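Side-chain contacts in epoxide hydrolase (Aspergillus niger, PDB 3G02), which probably hydrolyses epoxides to vicinal diols with an alpha/beta-hydrolase fold, here in an enantioselective variant obtained by directed evolution: residues I112-G117 / V123-I128; Q130-E135 / E384-L389. The protein carries 9 engineered substitutions. All coordinates share one frame; numbering follows the deposited sequence.

Helix 126-135 and the turn before it link the two contacts: the 3-10 turn that leads into the helix packs on strand 110-115 in interaction 1, and the C-terminal half of the helix meets helix 382-396 in interaction 2. The two centres lie about 11 Å apart and are joined by apolar packing, with Leu114 CD2 3.9 Å from Leu389 CD2. Interaction 1 is buried, its centre about 7 Å from the centre of the chain. Its Gly117 comes within about 3 Å (nearest atoms) of Asp193, the predicted nucleophile. Interaction 2, its centre about 17 Å from the centre of the chain, lies away from the predicted active-site residues and joins two helices near the surface.

Interaction 1: I112-G117 / V123-I128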
loop_
_atom_site.group_PDB
_atom_site.type_symbol
_atom_site.label_atom_id
_atom_site.label_comp_id
_atom_site.label_asym_id
_atom_site.label_seq_id
_atom_site.Cartn_x
_atom_site.Cartn_y
_atom_site.Cartn_z
ATOM N N ILE A 112 10.244 -20.579 -28.001
ATOM C CA ILE A 112 10.479 -19.487 -27.058
ATOM C C ILE A 112 9.212 -19.252 -26.243
ATOM O O ILE A 112 8.120 -19.180 -26.801
ATOM C CB ILE A 112 10.876 -18.156 -27.769
ATOM C CG1 ILE A 112 12.017 -18.371 -28.772
ATOM C CG2 ILE A 112 11.286 -17.093 -26.741
ATOM C CD1 ILE A 112 12.256 -17.181 -29.695
ATOM N N ALA A 113 9.370 -19.149 -24.924
ATOM C CA ALA A 113 8.287 -18.662 -24.066
ATOM C C ALA A 113 8.649 -17.268 -23.583
ATOM O O ALA A 113 9.769 -17.031 -23.140
ATOM C CB ALA A 113 8.051 -19.594 -22.879
ATOM N N LEU A 114 7.687 -16.358 -23.682
ATOM C CA LEU A 114 7.892 -14.967 -23.293
ATOM C C LEU A 114 7.034 -14.690 -22.067
ATOM O O LEU A 114 5.827 -14.929 -22.085
ATOM C CB LEU A 114 7.543 -14.019 -24.451
ATOM C CG LEU A 114 8.336 -14.254 -25.751
ATOM C CD1 LEU A 114 7.564 -15.142 -26.715
ATOM C CD2 LEU A 114 8.691 -12.938 -26.427
ATOM N N LEU A 115 7.678 -14.194 -21.014
ATOM C CA LEU A 115 7.075 -14.144 -19.685
ATOM C C LEU A 115 6.828 -12.735 -19.173
ATOM O O LEU A 115 7.764 -11.945 -19.017
ATOM C CB LEU A 115 7.934 -14.906 -18.672
ATOM C CG LEU A 115 8.344 -16.343 -19.008
ATOM C CD1 LEU A 115 9.106 -16.930 -17.833
ATOM C CD2 LEU A 115 7.135 -17.206 -19.344
ATOM N N HIS A 116 5.556 -12.452 -18.898
ATOM C CA HIS A 116 5.132 -11.171 -18.350
ATOM C C HIS A 116 5.367 -11.095 -16.837
ATOM O O HIS A 116 5.804 -12.060 -16.204
ATOM C CB HIS A 116 3.649 -10.940 -18.691
ATOM C CG HIS A 116 2.694 -11.704 -17.824
ATOM N ND1 HIS A 116 2.070 -12.867 -18.229
ATOM C CD2 HIS A 116 2.253 -11.461 -16.569
ATOM C CE1 HIS A 116 1.290 -13.307 -17.254
ATOM N NE2 HIS A 116 1.387 -12.472 -16.234
ATOM N N GLY A 117 5.064 -9.935 -16.262
ATOM C CA GLY A 117 5.074 -9.753 -14.815
ATOM C C GLY A 117 3.840 -8.983 -14.377
ATOM O O GLY A 117 2.771 -9.084 -15.000
ATOM N N VAL A 123 -1.079 -10.087 -22.888
ATOM C CA VAL A 123 -1.447 -9.060 -23.861
ATOM C C VAL A 123 -0.263 -8.152 -24.188
ATOM O O VAL A 123 -0.141 -7.656 -25.307
ATOM C CB VAL A 123 -2.643 -8.218 -23.351
ATOM C CG1 VAL A 123 -3.108 -7.219 -24.409
ATOM C CG2 VAL A 123 -3.794 -9.128 -22.955
ATOM N N GLU A 124 0.618 -7.948 -23.215
ATOM C CA GLU A 124 1.792 -7.109 -23.429
ATOM C C GLU A 124 2.639 -7.544 -24.618
ATOM O O GLU A 124 3.379 -6.735 -25.181
ATOM C CB GLU A 124 2.660 -7.082 -22.182
ATOM C CG GLU A 124 2.031 -6.356 -21.031
ATOM C CD GLU A 124 2.939 -6.304 -19.828
ATOM O OE1 GLU A 124 3.561 -7.336 -19.502
ATOM O OE2 GLU A 124 3.026 -5.230 -19.204
ATOM N N PHE A 125 2.548 -8.820 -24.982
ATOM C CA PHE A 125 3.335 -9.347 -26.089
ATOM C C PHE A 125 2.617 -9.331 -27.430
ATOM O O PHE A 125 3.193 -9.734 -28.439
ATOM C CB PHE A 125 3.857 -10.751 -25.753
ATOM C CG PHE A 125 4.910 -10.754 -24.685
ATOM C CD1 PHE A 125 6.219 -10.396 -24.987
ATOM C CD2 PHE A 125 4.593 -11.091 -23.368
ATOM C CE1 PHE A 125 7.204 -10.376 -24.003
ATOM C CE2 PHE A 125 5.569 -11.078 -22.378
ATOM C CZ PHE A 125 6.877 -10.722 -22.695
ATOM N N TYR A 126 1.371 -8.858 -27.443
ATOM C CA TYR A 126 0.594 -8.807 -28.685
ATOM C C TYR A 126 1.234 -7.948 -29.788
ATOM O O TYR A 126 1.287 -8.392 -30.931
ATOM C CB TYR A 126 -0.867 -8.418 -28.425
ATOM C CG TYR A 126 -1.784 -9.614 -28.216
ATOM C CD1 TYR A 126 -1.352 -10.745 -27.508
ATOM C CD2 TYR A 126 -3.086 -9.609 -28.714
ATOM C CE1 TYR A 126 -2.191 -11.840 -27.318
ATOM C CE2 TYR A 126 -3.932 -10.698 -28.521
ATOM C CZ TYR A 126 -3.476 -11.807 -27.830
ATOM O OH TYR A 126 -4.315 -12.882 -27.644
ATOM N N PRO A 127 1.723 -6.728 -29.464
ATOM C CA PRO A 127 2.453 -5.995 -30.507
ATOM C C PRO A 127 3.595 -6.788 -31.149
ATOM O O PRO A 127 3.752 -6.741 -32.373
ATOM C CB PRO A 127 2.973 -4.761 -29.758
ATOM C CG PRO A 127 1.909 -4.517 -28.735
ATOM C CD PRO A 127 1.597 -5.912 -28.238
ATOM N N ILE A 128 4.360 -7.528 -30.346
ATOM C CA ILE A 128 5.440 -8.365 -30.880
ATOM C C ILE A 128 4.903 -9.537 -31.714
ATOM O O ILE A 128 5.419 -9.822 -32.798
ATOM C CB ILE A 128 6.411 -8.834 -29.766
ATOM C CG1 ILE A 128 7.286 -7.657 -29.318
ATOM C CG2 ILE A 128 7.264 -10.025 -30.236
ATOM C CD1 ILE A 128 8.180 -7.939 -28.128
HETATM O O HOH W 1 4.834 -7.245 -17.159
#
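Leu114 and Phe125 form the close-packed part of a beta-alpha-beta unit of the alpha/beta-hydrolase fold, in which strand 110-115 leads through a loop and a 3-10 turn into helix 126-135 and on to strand 143-148. Leu114 CB stands over the middle of the Phe125 ring as a CH-pi contact, 3.8 Å from the ring centroid and 14° off the normal. With CG anti to the carbonyl carbon (chi1 -58°), Leu114 CD2 comes down past the CD1-CE1 side of the ring, on the face that CB covers, 3.8 Å from Phe125 CD1. The ring margin near CE2 is turned to the end of the strand, and the amide nitrogen His116 N lies in the ring plane, 3.7 Å from Phe125 CE2. The phenyl group thus meets a side chain over one face and backbone at its edge, which sets the turn before the helix against the sheet. Val147 and Gln190, from the two strands flanking 110-115, also touch it.

Toward Glu124 the contact is looser and hydrated, although still inside the protein. His116 CB is 3.7 Å from Glu124 OE1, while the imidazole leads away from the turn, meets Tyr153 edge-to-face and makes a weak hydrogen bond from ND1 to Pro148 O. In the conformer described here, one of two modelled, the Glu124 chain is extended beyond CG and carries its carboxylate toward Gly117, but a single water completes the connection. That water accepts from Gly117 N at 2.8 Å and donates to Glu124 OE1 at 2.7 Å.

Interaction 2: Q130-E135 / E384-L389; sequences QLFREE and ELKTDL
Lys386 NZ donates a 2.7 Å hydrogen bond to Glu135 OE1, forming a salt bridge between helix 382-396 and the C-terminal end of helix 126-135. The ammonium approaches the syn side of the carboxylate, close to its plane, and the two side chains reach each other from opposite directions.

Between the helices the lysine chain lies across Phe132. Lys386 CE sits directly above the ring centre, 3.6 Å from the Phe132 centroid and 3° off the normal, in a CH-pi contact. Farther back, Lys386 CG is 3.6 Å from Phe132 CE2. Lys386 leaves its helix with CG anti to the backbone N and stays extended as far as CE; the bend at chi4 (-66°) then turns NZ toward Glu135 while keeping it over the ring. NZ of Lys386 lies 4.8 Å from the centroid of the Phe132 ring, over the same face, in a cation-pi contact. Leu131 adds an apolar flank, with Leu131 CB 3.6 Å from Lys386 CD.

The short axis segments of the two helices are 11.4 Å apart at closest approach and inclined at 67°, a separation bridged largely by this one long side chain. Its methylenes bury against Leu131 and Phe132 while its charge meets an exposed carboxylate, so Lys386 joins apolar packing to ion pairing, and the nearby carboxylate and ring face would probably both favour its protonated state.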
loop_
_atom_site.group_PDB
_atom_site.type_symbol
_atom_site.label_atom_id
_atom_site.label_comp_id
_atom_site.label_asym_id
_atom_site.label_seq_id
_atom_site.Cartn_x
_atom_site.Cartn_y
_atom_site.Cartn_z
ATOM N N GLN A 130 2.165 -9.543 -33.358
ATOM C CA GLN A 130 1.672 -8.929 -34.590
ATOM C C GLN A 130 2.802 -8.710 -35.593
ATOM O O GLN A 130 2.651 -9.016 -36.778
ATOM C CB GLN A 130 0.949 -7.612 -34.290
ATOM C CG GLN A 130 0.379 -6.907 -35.533
ATOM C CD GLN A 130 -0.710 -7.711 -36.241
ATOM O OE1 GLN A 130 -1.472 -8.446 -35.610
ATOM N NE2 GLN A 130 -0.792 -7.559 -37.558
ATOM N N LEU A 131 3.937 -8.208 -35.112
ATOM C CA LEU A 131 5.098 -8.006 -35.971
ATOM C C LEU A 131 5.533 -9.324 -36.609
ATOM O O LEU A 131 5.782 -9.380 -37.814
ATOM C CB LEU A 131 6.251 -7.370 -35.193
ATOM C CG LEU A 131 6.069 -5.925 -34.714
ATOM C CD1 LEU A 131 7.161 -5.570 -33.726
ATOM C CD2 LEU A 131 6.047 -4.933 -35.878
ATOM N N PHE A 132 5.592 -10.386 -35.809
ATOM C CA PHE A 132 5.952 -11.703 -36.333
ATOM C C PHE A 132 4.970 -12.214 -37.384
ATOM O O PHE A 132 5.390 -12.713 -38.432
ATOM C CB PHE A 132 6.106 -12.725 -35.203
ATOM C CG PHE A 132 7.475 -12.739 -34.584
ATOM C CD1 PHE A 132 8.554 -13.298 -35.268
ATOM C CD2 PHE A 132 7.690 -12.201 -33.320
ATOM C CE1 PHE A 132 9.831 -13.320 -34.705
ATOM C CE2 PHE A 132 8.962 -12.223 -32.748
ATOM C CZ PHE A 132 10.035 -12.782 -33.441
ATOM N N ARG A 133 3.671 -12.080 -37.110
ATOM C CA ARG A 133 2.630 -12.540 -38.033
ATOM C C ARG A 133 2.631 -11.747 -39.345
ATOM O O ARG A 133 2.285 -12.282 -40.400
ATOM C CB ARG A 133 1.249 -12.481 -37.373
ATOM C CG ARG A 133 0.138 -13.107 -38.202
ATOM C CD ARG A 133 -1.067 -13.452 -37.356
ATOM N NE ARG A 133 -1.762 -12.266 -36.859
ATOM C CZ ARG A 133 -2.842 -12.309 -36.083
ATOM N NH1 ARG A 133 -3.345 -13.480 -35.712
ATOM N NH2 ARG A 133 -3.415 -11.183 -35.677
ATOM N N GLU A 134 3.008 -10.473 -39.265
ATOM C CA GLU A 134 3.103 -9.610 -40.442
ATOM C C GLU A 134 4.294 -9.969 -41.328
ATOM O O GLU A 134 4.277 -9.713 -42.535
ATOM C CB GLU A 134 3.218 -8.145 -40.019
ATOM C CG GLU A 134 1.910 -7.538 -39.557
ATOM C CD GLU A 134 2.071 -6.182 -38.899
ATOM O OE1 GLU A 134 3.197 -5.827 -38.486
ATOM O OE2 GLU A 134 1.051 -5.469 -38.789
ATOM N N GLU A 135 5.315 -10.567 -40.719
ATOM C CA GLU A 135 6.627 -10.734 -41.343
ATOM C C GLU A 135 6.944 -12.169 -41.750
ATOM O O GLU A 135 7.960 -12.423 -42.396
ATOM C CB GLU A 135 7.709 -10.215 -40.399
ATOM C CG GLU A 135 7.675 -8.705 -40.234
ATOM C CD GLU A 135 8.467 -8.217 -39.034
ATOM O OE1 GLU A 135 9.406 -8.916 -38.601
ATOM O OE2 GLU A 135 8.136 -7.128 -38.520
ATOM N N GLU A 384 12.187 -3.013 -31.003
ATOM C CA GLU A 384 13.511 -3.142 -30.408
ATOM C C GLU A 384 13.659 -4.458 -29.645
ATOM O O GLU A 384 14.656 -5.166 -29.802
ATOM C CB GLU A 384 13.807 -1.954 -29.485
ATOM C CG GLU A 384 14.118 -0.647 -30.211
ATOM C CD GLU A 384 12.884 0.086 -30.732
ATOM O OE1 GLU A 384 11.735 -0.285 -30.386
ATOM O OE2 GLU A 384 13.070 1.051 -31.500
ATOM N N LEU A 385 12.662 -4.789 -28.829
ATOM C CA LEU A 385 12.721 -6.021 -28.050
ATOM C C LEU A 385 12.690 -7.256 -28.956
ATOM O O LEU A 385 13.460 -8.198 -28.753
ATOM C CB LEU A 385 11.598 -6.063 -27.004
ATOM C CG LEU A 385 11.704 -7.187 -25.958
ATOM C CD1 LEU A 385 12.995 -7.076 -25.132
ATOM C CD2 LEU A 385 10.483 -7.217 -25.048
ATOM N N LYS A 386 11.813 -7.233 -29.959
ATOM C CA LYS A 386 11.739 -8.305 -30.954
ATOM C C LYS A 386 13.067 -8.489 -31.686
ATOM O O LYS A 386 13.541 -9.613 -31.846
ATOM C CB LYS A 386 10.621 -8.031 -31.961
ATOM C CG LYS A 386 10.579 -9.006 -33.128
ATOM C CD LYS A 386 9.358 -8.779 -33.983
ATOM C CE LYS A 386 9.491 -9.478 -35.326
ATOM N NZ LYS A 386 10.577 -8.870 -36.147
ATOM N N THR A 387 13.652 -7.382 -32.132
ATOM C CA THR A 387 14.920 -7.419 -32.859
ATOM C C THR A 387 16.040 -7.986 -31.992
ATOM O O THR A 387 16.828 -8.814 -32.456
ATOM C CB THR A 387 15.281 -6.020 -33.405
ATOM O OG1 THR A 387 14.308 -5.640 -34.387
ATOM C CG2 THR A 387 16.669 -6.002 -34.045
ATOM N N ASP A 388 16.098 -7.553 -30.732
ATOM C CA ASP A 388 17.089 -8.070 -29.786
ATOM C C ASP A 388 16.920 -9.563 -29.548
ATOM O O ASP A 388 17.897 -10.312 -29.584
ATOM C CB ASP A 388 17.002 -7.338 -28.447
ATOM C CG ASP A 388 17.521 -5.917 -28.516
ATOM O OD1 ASP A 388 17.913 -5.455 -29.614
ATOM O OD2 ASP A 388 17.528 -5.257 -27.454
ATOM N N LEU A 389 15.682 -9.993 -29.314
ATOM C CA LEU A 389 15.401 -11.412 -29.076
ATOM C C LEU A 389 15.827 -12.254 -30.269
ATOM O O LEU A 389 16.490 -13.277 -30.098
ATOM C CB LEU A 389 13.921 -11.654 -28.756
ATOM C CG LEU A 389 13.477 -13.118 -28.588
ATOM C CD1 LEU A 389 14.178 -13.800 -27.402
ATOM C CD2 LEU A 389 11.960 -13.219 -28.455
#